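Local structure of nickel-dependent hydrogenase large subunit (Allochromatium vinosum, 3MYR) at residues 63-68 against 97-102; 92-97 against 202-207. The protein catalyses the oxidation of molecular hydrogen at a nickel-iron centre as the large subunit of a heterodimeric hydrogenase, and probably recycles hydrogen produced by nitrogenase. All blocks are in the same frame, centred on the assembly; numbering follows the deposited sequence.

Contact 1 (63-68 against 97-102); sequences VCTLVH and GAQYIH. With NFV (Ni-Fe oxidized active center), chain N.
Gln99 reaches from its helix to Val63 and Thr65, and its side chain carries nearly the whole contact. CG stands anti to the backbone N (chi1 170°), directing the chain at the loop, and a bend at chi2 (60°) then swings the amide along the backbone of Val63 to Thr65. NE2 lies 3.0 Å from Val63 O in a weak hydrogen bond, bent to 127° at the hydrogen; the stronger partner of this nitrogen is Asp103, one helical turn further on. At the other corner of the amide, OE1 rests 3.5 Å from Thr65 CG2, with Thr65 lying crosswise to the glutamine arm. Leu66 runs antiparallel alongside Gln99, its CD2 4.0 Å from Gln99 CB. The bend itself is an inverse gamma turn centred on Cys64, in the segment that leads through the N-cap Leu66 into helix 67-80 and carries part of the [NiFe] active site. Cys64 SG, on the far side of the turn from Gln99, binds the iron at 2.3 Å, and Cys558 SG binds the same iron. Val67 CG2 and the ring of His68 border one diatomic ligand of that iron, Val67 CG2 lying 3.5 Å from O1 of the Ni-Fe centre. Val63 O also accepts a bond from a water at 3.0 Å, which is hydrogen-bonded in turn to His102 ND1, in the plane of the imidazole.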
ATOM      1  N   VAL B  63      -0.854   0.998  -1.386  1.00 21.60           N
ATOM      2  CA  VAL B  63      -0.224   1.534  -0.154  1.00 18.68           C
ATOM      3  C   VAL B  63       1.260   1.198  -0.249  1.00 20.39           C
ATOM      4  O   VAL B  63       2.091   2.101  -0.234  1.00 20.54           O
ATOM      5  CB  VAL B  63      -0.794   0.899   1.133  1.00 21.90           C
ATOM      6  CG1 VAL B  63       0.020   1.405   2.378  1.00 19.76           C
ATOM      7  CG2 VAL B  63      -2.201   1.327   1.258  1.00 17.21           C
ATOM      8  N   CYS B  64       1.624  -0.088  -0.410  1.00 19.34           N
ATOM      9  CA  CYS B  64       2.992  -0.359  -0.786  1.00 20.49           C
ATOM     10  C   CYS B  64       3.020  -0.245  -2.349  1.00 20.81           C
ATOM     11  O   CYS B  64       3.305  -1.204  -3.056  1.00 22.53           O
ATOM     12  CB  CYS B  64       3.504  -1.731  -0.311  1.00 18.21           C
ATOM     13  SG  CYS B  64       2.358  -3.057  -0.903  1.00 21.68           S
ATOM     14  N   THR B  65       2.734   0.934  -2.872  1.00 23.08           N
ATOM     15  CA  THR B  65       2.891   1.127  -4.301  1.00 22.40           C
ATOM     16  C   THR B  65       4.421   0.948  -4.572  1.00 24.32           C
ATOM     17  O   THR B  65       5.178   0.841  -3.595  1.00 25.29           O
ATOM     18  CB  THR B  65       2.400   2.510  -4.725  1.00 21.77           C
ATOM     19  OG1 THR B  65       2.440   2.551  -6.152  1.00 23.72           O
ATOM     20  CG2 THR B  65       3.256   3.604  -4.137  1.00 19.88           C
ATOM     21  N   LEU B  66       4.808   0.781  -5.833  1.00 20.07           N
ATOM     22  CA  LEU B  66       6.201   0.518  -6.236  1.00 21.60           C
ATOM     23  C   LEU B  66       6.668  -0.929  -5.991  1.00 21.28           C
ATOM     24  O   LEU B  66       7.338  -1.520  -6.838  1.00 18.91           O
ATOM     25  CB  LEU B  66       7.182   1.620  -5.683  1.00 22.18           C
ATOM     26  CG  LEU B  66       8.697   1.318  -5.752  1.00 25.26           C
ATOM     27  CD1 LEU B  66       9.460   2.561  -5.911  1.00 26.03           C
ATOM     28  CD2 LEU B  66       9.142   0.590  -4.473  1.00 23.80           C
ATOM     29  N   VAL B  67       6.358  -1.528  -4.834  1.00 19.56           N
ATOM     30  CA  VAL B  67       7.147  -2.734  -4.480  1.00 20.36           C
ATOM     31  C   VAL B  67       6.837  -3.951  -5.360  1.00 20.38           C
ATOM     32  O   VAL B  67       7.758  -4.708  -5.663  1.00 20.56           O
ATOM     33  CB  VAL B  67       6.990  -3.181  -2.971  1.00 23.80           C
ATOM     34  CG1 VAL B  67       7.333  -1.969  -2.048  1.00 16.72           C
ATOM     35  CG2 VAL B  67       5.565  -3.707  -2.745  1.00 17.48           C
ATOM     36  N   HIS B  68       5.589  -4.101  -5.830  1.00 17.01           N
ATOM     37  CA  HIS B  68       5.333  -5.181  -6.767  1.00 17.82           C
ATOM     38  C   HIS B  68       5.859  -4.866  -8.173  1.00 19.23           C
ATOM     39  O   HIS B  68       6.080  -5.791  -8.912  1.00 21.48           O
ATOM     40  CB  HIS B  68       3.831  -5.520  -6.815  1.00 16.89           C
ATOM     41  CG  HIS B  68       3.323  -6.092  -5.512  1.00 18.08           C
ATOM     42  ND1 HIS B  68       3.566  -7.381  -5.124  1.00 20.48           N
ATOM     43  CD2 HIS B  68       2.584  -5.542  -4.515  1.00 16.73           C
ATOM     44  CE1 HIS B  68       3.046  -7.597  -3.919  1.00 19.05           C
ATOM     45  NE2 HIS B  68       2.432  -6.496  -3.531  1.00 17.92           N
ATOM     46  N   GLY B  97      13.822   3.314  -1.055  1.00 21.54           N
ATOM     47  CA  GLY B  97      14.018   4.029   0.246  1.00 19.01           C
ATOM     48  C   GLY B  97      12.891   5.070   0.419  1.00 19.75           C
ATOM     49  O   GLY B  97      12.285   5.150   1.492  1.00 20.29           O
ATOM     50  N   ALA B  98      12.583   5.837  -0.619  1.00 17.04           N
ATOM     51  CA  ALA B  98      11.504   6.872  -0.513  1.00 18.19           C
ATOM     52  C   ALA B  98      10.200   6.186  -0.157  1.00 19.07           C
ATOM     53  O   ALA B  98       9.368   6.763   0.591  1.00 19.42           O
ATOM     54  CB  ALA B  98      11.305   7.659  -1.829  1.00 15.26           C
ATOM     55  N   GLN B  99       9.972   4.981  -0.704  1.00 18.60           N
ATOM     56  CA  GLN B  99       8.679   4.297  -0.426  1.00 16.12           C
ATOM     57  C   GLN B  99       8.601   3.833   1.063  1.00 18.02           C
ATOM     58  O   GLN B  99       7.543   3.908   1.718  1.00 17.07           O
ATOM     59  CB  GLN B  99       8.526   3.070  -1.364  1.00 16.25           C
ATOM     60  CG  GLN B  99       7.332   2.165  -0.983  1.00 17.11           C
ATOM     61  CD  GLN B  99       5.981   2.937  -1.036  1.00 22.36           C
ATOM     62  OE1 GLN B  99       5.826   3.834  -1.838  1.00 20.86           O
ATOM     63  NE2 GLN B  99       5.013   2.571  -0.166  1.00 18.93           N
ATOM     64  N   TYR B 100       9.683   3.210   1.567  1.00 16.37           N
ATOM     65  CA  TYR B 100       9.750   2.844   2.957  1.00 18.89           C
ATOM     66  C   TYR B 100       9.426   4.017   3.870  1.00 19.48           C
ATOM     67  O   TYR B 100       8.664   3.880   4.839  1.00 21.96           O
ATOM     68  CB  TYR B 100      11.189   2.420   3.345  1.00 17.19           C
ATOM     69  CG  TYR B 100      11.376   0.945   3.276  1.00 18.47           C
ATOM     70  CD1 TYR B 100      11.575   0.298   2.034  1.00 18.65           C
ATOM     71  CD2 TYR B 100      11.487   0.203   4.430  1.00 19.31           C
ATOM     72  CE1 TYR B 100      11.866  -1.077   1.952  1.00 25.42           C
ATOM     73  CE2 TYR B 100      11.777  -1.166   4.356  1.00 21.25           C
ATOM     74  CZ  TYR B 100      12.009  -1.801   3.141  1.00 24.12           C
ATOM     75  OH  TYR B 100      12.336  -3.195   3.137  1.00 23.65           O
ATOM     76  N   ILE B 101      10.096   5.132   3.633  1.00 19.04           N
ATOM     77  CA  ILE B 101       9.989   6.272   4.571  1.00 18.74           C
ATOM     78  C   ILE B 101       8.559   6.823   4.540  1.00 20.30           C
ATOM     79  O   ILE B 101       7.948   7.008   5.560  1.00 19.93           O
ATOM     80  CB  ILE B 101      11.012   7.288   4.193  1.00 16.49           C
ATOM     81  CG1 ILE B 101      12.382   6.640   4.576  1.00 23.73           C
ATOM     82  CG2 ILE B 101      10.864   8.566   5.039  1.00 20.03           C
ATOM     83  CD1 ILE B 101      13.461   7.225   3.693  1.00 23.62           C
ATOM     84  N   HIS B 102       8.008   7.025   3.339  1.00 18.19           N
ATOM     85  CA  HIS B 102       6.654   7.503   3.188  1.00 19.02           C
ATOM     86  C   HIS B 102       5.721   6.545   3.917  1.00 19.12           C
ATOM     87  O   HIS B 102       4.858   6.941   4.658  1.00 20.60           O
ATOM     88  CB  HIS B 102       6.296   7.547   1.670  1.00 16.80           C
ATOM     89  CG  HIS B 102       4.906   8.018   1.403  1.00 17.69           C
ATOM     90  ND1 HIS B 102       3.818   7.162   1.382  1.00 20.55           N
ATOM     91  CD2 HIS B 102       4.413   9.267   1.199  1.00 20.16           C
ATOM     92  CE1 HIS B 102       2.729   7.870   1.111  1.00 21.27           C
ATOM     93  NE2 HIS B 102       3.057   9.152   1.043  1.00 20.79           N
TER
HETATM   94 FE   NFV N2005       2.664  -4.868   0.492  1.00 16.26          FE
HETATM   95 NI   NFV N2005       0.060  -3.361   0.319  1.00 22.31          NI
HETATM   96  C1  NFV N2005       3.689  -5.755  -0.309  1.00 19.51           C
HETATM   97  O1  NFV N2005       4.541  -6.444  -0.888  1.00 13.88           O
HETATM   98  C2  NFV N2005       4.128  -4.120   1.457  1.00 13.93           C
HETATM   99  N2  NFV N2005       5.052  -3.658   2.034  1.00 15.96           N
HETATM  100  C3  NFV N2005       2.380  -6.200   1.794  1.00 20.92           C
HETATM  101  N3  NFV N2005       2.187  -7.041   2.586  1.00 16.89           N
HETATM  102  O4  NFV N2005       1.458  -3.686   1.538  1.00 19.96           O
HETATM  103  O   HOH W   1       2.996   4.638   1.148  1.00 25.97           O

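Contact 2 (92-97 against 202-207); sequences RNLMIG and AKFHAI
His205 extends across to the helix of Met95 and anchors its ring to the Met95 backbone carbonyl. Its CB leaves the helix with CG anti to the carbonyl carbon (chi1 -73°), which lets the ring end come close to Met95. CD2 comes within 4.0 Å of Met95 CA, CE1 flanks the Met95 carbonyl, and NE2 donates to Met95 O at 2.8 Å. The bond is nearly straight, 167° at the hydrogen, with the carbonyl oxygen close to the ring plane. The second ring nitrogen, ND1, is hydrogen-bonded to Asn212, so both nitrogens are engaged and the rotation of the imidazole is fixed. With an alanine in place of His205, Met95 O is likely to lose this donor and Asn212 its ring partner, and a gap would probably open beside Met95 CB. Beside His205, Phe204 meets Leu94 CB with its ring edge, CZ at 3.8 Å; Phe204 CE2 lies 3.5 Å from Leu94 O. Met444 of helix 426-456 touches both side chains, Phe204 and Leu94. The segment axes approach to 9.9 Å at 156°, an antiparallel helix pair in the buried helical part of the hydrogenase large subunit.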
ATOM      1  N   ARG B  92      16.476   2.785  -8.574  1.00 18.62           N
ATOM      2  CA  ARG B  92      15.561   1.902  -7.935  1.00 19.97           C
ATOM      3  C   ARG B  92      15.752   1.918  -6.408  1.00 18.95           C
ATOM      4  O   ARG B  92      14.777   1.948  -5.700  1.00 19.40           O
ATOM      5  CB  ARG B  92      15.631   0.468  -8.458  1.00 17.67           C
ATOM      6  CG  ARG B  92      14.897   0.266  -9.819  1.00 19.71           C
ATOM      7  CD  ARG B  92      15.159  -1.215 -10.350  1.00 18.43           C
ATOM      8  NE  ARG B  92      14.577  -1.459 -11.668  1.00 19.43           N
ATOM      9  CZ  ARG B  92      14.646  -2.627 -12.301  1.00 20.31           C
ATOM     10  NH1 ARG B  92      15.172  -3.707 -11.661  1.00 17.18           N
ATOM     11  NH2 ARG B  92      14.127  -2.733 -13.517  1.00 19.00           N
ATOM     12  N   ASN B  93      16.996   1.901  -5.926  1.00 18.74           N
ATOM     13  CA  ASN B  93      17.239   1.965  -4.496  1.00 19.67           C
ATOM     14  C   ASN B  93      16.630   3.226  -3.900  1.00 19.73           C
ATOM     15  O   ASN B  93      16.017   3.176  -2.826  1.00 20.20           O
ATOM     16  CB  ASN B  93      18.750   1.985  -4.142  1.00 17.64           C
ATOM     17  CG  ASN B  93      19.427   0.634  -4.296  1.00 23.87           C
ATOM     18  OD1 ASN B  93      20.682   0.542  -4.173  1.00 26.23           O
ATOM     19  ND2 ASN B  93      18.663  -0.403  -4.581  1.00 17.50           N
ATOM     20  N   LEU B  94      16.898   4.375  -4.526  1.00 19.06           N
ATOM     21  CA  LEU B  94      16.340   5.634  -4.052  1.00 17.33           C
ATOM     22  C   LEU B  94      14.800   5.616  -3.969  1.00 18.42           C
ATOM     23  O   LEU B  94      14.190   6.062  -2.969  1.00 18.99           O
ATOM     24  CB  LEU B  94      16.796   6.765  -4.986  1.00 19.11           C
ATOM     25  CG  LEU B  94      18.261   7.213  -4.794  1.00 21.65           C
ATOM     26  CD1 LEU B  94      18.755   8.028  -6.024  1.00 16.84           C
ATOM     27  CD2 LEU B  94      18.394   8.069  -3.494  1.00 19.81           C
ATOM     28  N   MET B  95      14.150   5.064  -4.990  1.00 18.47           N
ATOM     29  CA  MET B  95      12.679   4.997  -5.003  1.00 18.72           C
ATOM     30  C   MET B  95      12.223   4.028  -3.919  1.00 19.06           C
ATOM     31  O   MET B  95      11.206   4.266  -3.271  1.00 20.72           O
ATOM     32  CB  MET B  95      12.203   4.528  -6.385  1.00 17.03           C
ATOM     33  CG  MET B  95      12.448   5.581  -7.474  1.00 19.58           C
ATOM     34  SD  MET B  95      11.894   5.021  -9.129  1.00 32.27           S
ATOM     35  CE  MET B  95      12.258   3.261  -9.211  1.00 41.52           C
ATOM     36  N   ILE B  96      12.944   2.917  -3.732  1.00 18.35           N
ATOM     37  CA  ILE B  96      12.573   1.983  -2.665  1.00 20.08           C
ATOM     38  C   ILE B  96      12.704   2.648  -1.305  1.00 19.52           C
ATOM     39  O   ILE B  96      11.784   2.601  -0.499  1.00 22.15           O
ATOM     40  CB  ILE B  96      13.421   0.667  -2.696  1.00 20.97           C
ATOM     41  CG1 ILE B  96      13.099  -0.115  -3.951  1.00 21.83           C
ATOM     42  CG2 ILE B  96      13.262  -0.213  -1.352  1.00 17.79           C
ATOM     43  CD1 ILE B  96      14.222  -1.184  -4.274  1.00 19.70           C
ATOM     44  N   GLY B  97      13.822   3.314  -1.055  1.00 21.54           N
ATOM     45  CA  GLY B  97      14.018   4.029   0.246  1.00 19.01           C
ATOM     46  C   GLY B  97      12.891   5.070   0.419  1.00 19.75           C
ATOM     47  O   GLY B  97      12.285   5.150   1.492  1.00 20.29           O
ATOM     48  N   ALA B 202       5.901  12.373  -1.686  1.00 16.99           N
ATOM     49  CA  ALA B 202       5.439  11.626  -2.839  1.00 17.47           C
ATOM     50  C   ALA B 202       5.929  12.199  -4.165  1.00 17.55           C
ATOM     51  O   ALA B 202       5.893  11.501  -5.194  1.00 18.21           O
ATOM     52  CB  ALA B 202       3.920  11.596  -2.842  1.00 16.46           C
ATOM     53  N   LYS B 203       6.330  13.473  -4.180  1.00 16.00           N
ATOM     54  CA  LYS B 203       6.892  14.091  -5.424  1.00 17.55           C
ATOM     55  C   LYS B 203       8.161  13.387  -5.874  1.00 17.05           C
ATOM     56  O   LYS B 203       8.532  13.457  -7.044  1.00 15.87           O
ATOM     57  CB  LYS B 203       7.268  15.572  -5.116  1.00 18.45           C
ATOM     58  CG  LYS B 203       6.013  16.432  -4.897  1.00 18.40           C
ATOM     59  CD  LYS B 203       6.433  17.835  -4.590  1.00 22.22           C
ATOM     60  CE  LYS B 203       5.148  18.683  -4.426  1.00 26.53           C
ATOM     61  NZ  LYS B 203       5.716  20.017  -4.005  1.00 35.62           N
ATOM     62  N   PHE B 204       8.839  12.706  -4.934  1.00 18.63           N
ATOM     63  CA  PHE B 204      10.062  11.989  -5.288  1.00 20.18           C
ATOM     64  C   PHE B 204       9.762  10.870  -6.313  1.00 20.79           C
ATOM     65  O   PHE B 204      10.452  10.749  -7.330  1.00 18.76           O
ATOM     66  CB  PHE B 204      10.630  11.307  -4.013  1.00 20.55           C
ATOM     67  CG  PHE B 204      12.061  10.786  -4.148  1.00 18.35           C
ATOM     68  CD1 PHE B 204      13.145  11.571  -3.765  1.00 19.50           C
ATOM     69  CD2 PHE B 204      12.302   9.489  -4.616  1.00 23.16           C
ATOM     70  CE1 PHE B 204      14.462  11.063  -3.796  1.00 22.20           C
ATOM     71  CE2 PHE B 204      13.609   9.010  -4.730  1.00 21.10           C
ATOM     72  CZ  PHE B 204      14.687   9.788  -4.266  1.00 22.56           C
ATOM     73  N   HIS B 205       8.799   9.994  -6.025  1.00 19.67           N
ATOM     74  CA  HIS B 205       8.401   9.018  -7.041  1.00 19.87           C
ATOM     75  C   HIS B 205       7.878   9.658  -8.364  1.00 20.86           C
ATOM     76  O   HIS B 205       8.051   9.073  -9.451  1.00 21.85           O
ATOM     77  CB  HIS B 205       7.308   8.091  -6.498  1.00 19.96           C
ATOM     78  CG  HIS B 205       7.820   7.107  -5.502  1.00 23.80           C
ATOM     79  ND1 HIS B 205       6.996   6.204  -4.848  1.00 23.28           N
ATOM     80  CD2 HIS B 205       9.092   6.835  -5.099  1.00 16.93           C
ATOM     81  CE1 HIS B 205       7.746   5.383  -4.135  1.00 26.38           C
ATOM     82  NE2 HIS B 205       9.016   5.756  -4.250  1.00 22.81           N
ATOM     83  N   ALA B 206       7.318  10.860  -8.297  1.00 17.48           N
ATOM     84  CA  ALA B 206       6.765  11.434  -9.535  1.00 18.98           C
ATOM     85  C   ALA B 206       7.913  11.883 -10.443  1.00 18.00           C
ATOM     86  O   ALA B 206       7.870  11.698 -11.657  1.00 18.72           O
ATOM     87  CB  ALA B 206       5.831  12.609  -9.196  1.00 17.32           C
ATOM     88  N   ILE B 207       8.995  12.370  -9.839  1.00 18.02           N
ATOM     89  CA  ILE B 207      10.129  12.775 -10.648  1.00 19.80           C
ATOM     90  C   ILE B 207      10.741  11.605 -11.473  1.00 20.27           C
ATOM     91  O   ILE B 207      10.863  11.697 -12.678  1.00 18.90           O
ATOM     92  CB  ILE B 207      11.191  13.511  -9.818  1.00 20.19           C
ATOM     93  CG1 ILE B 207      10.625  14.843  -9.323  1.00 16.25           C
ATOM     94  CG2 ILE B 207      12.542  13.715 -10.651  1.00 20.16           C
ATOM     95  CD1 ILE B 207      11.567  15.556  -8.248  1.00 18.32           C
TER

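Both contacts are buried and draw on helix 86-112, sharing Gly97, with their centres 8 Å apart. Contact 1 lies deeper, about 8 Å from the centre of the chain, and sets a loop bearing an iron ligand against the helix; its chemistry is mainly polar, built on an amide, the Val63 carbonyl and a water, with some aliphatic packing. Contact 2, about 16 Å from that centre, joins two helices by aromatic and aliphatic packing plus a single ring-to-backbone bond. Both have residues packing on the small subunit, contact 2 through helix 203-209. The two meet where Leu66 and Gln99 pack on His205: Leu66 CD1 lies 3.6 Å from His205 NE2, while Gln99 OE1 is 3.4 Å from His205 CE1.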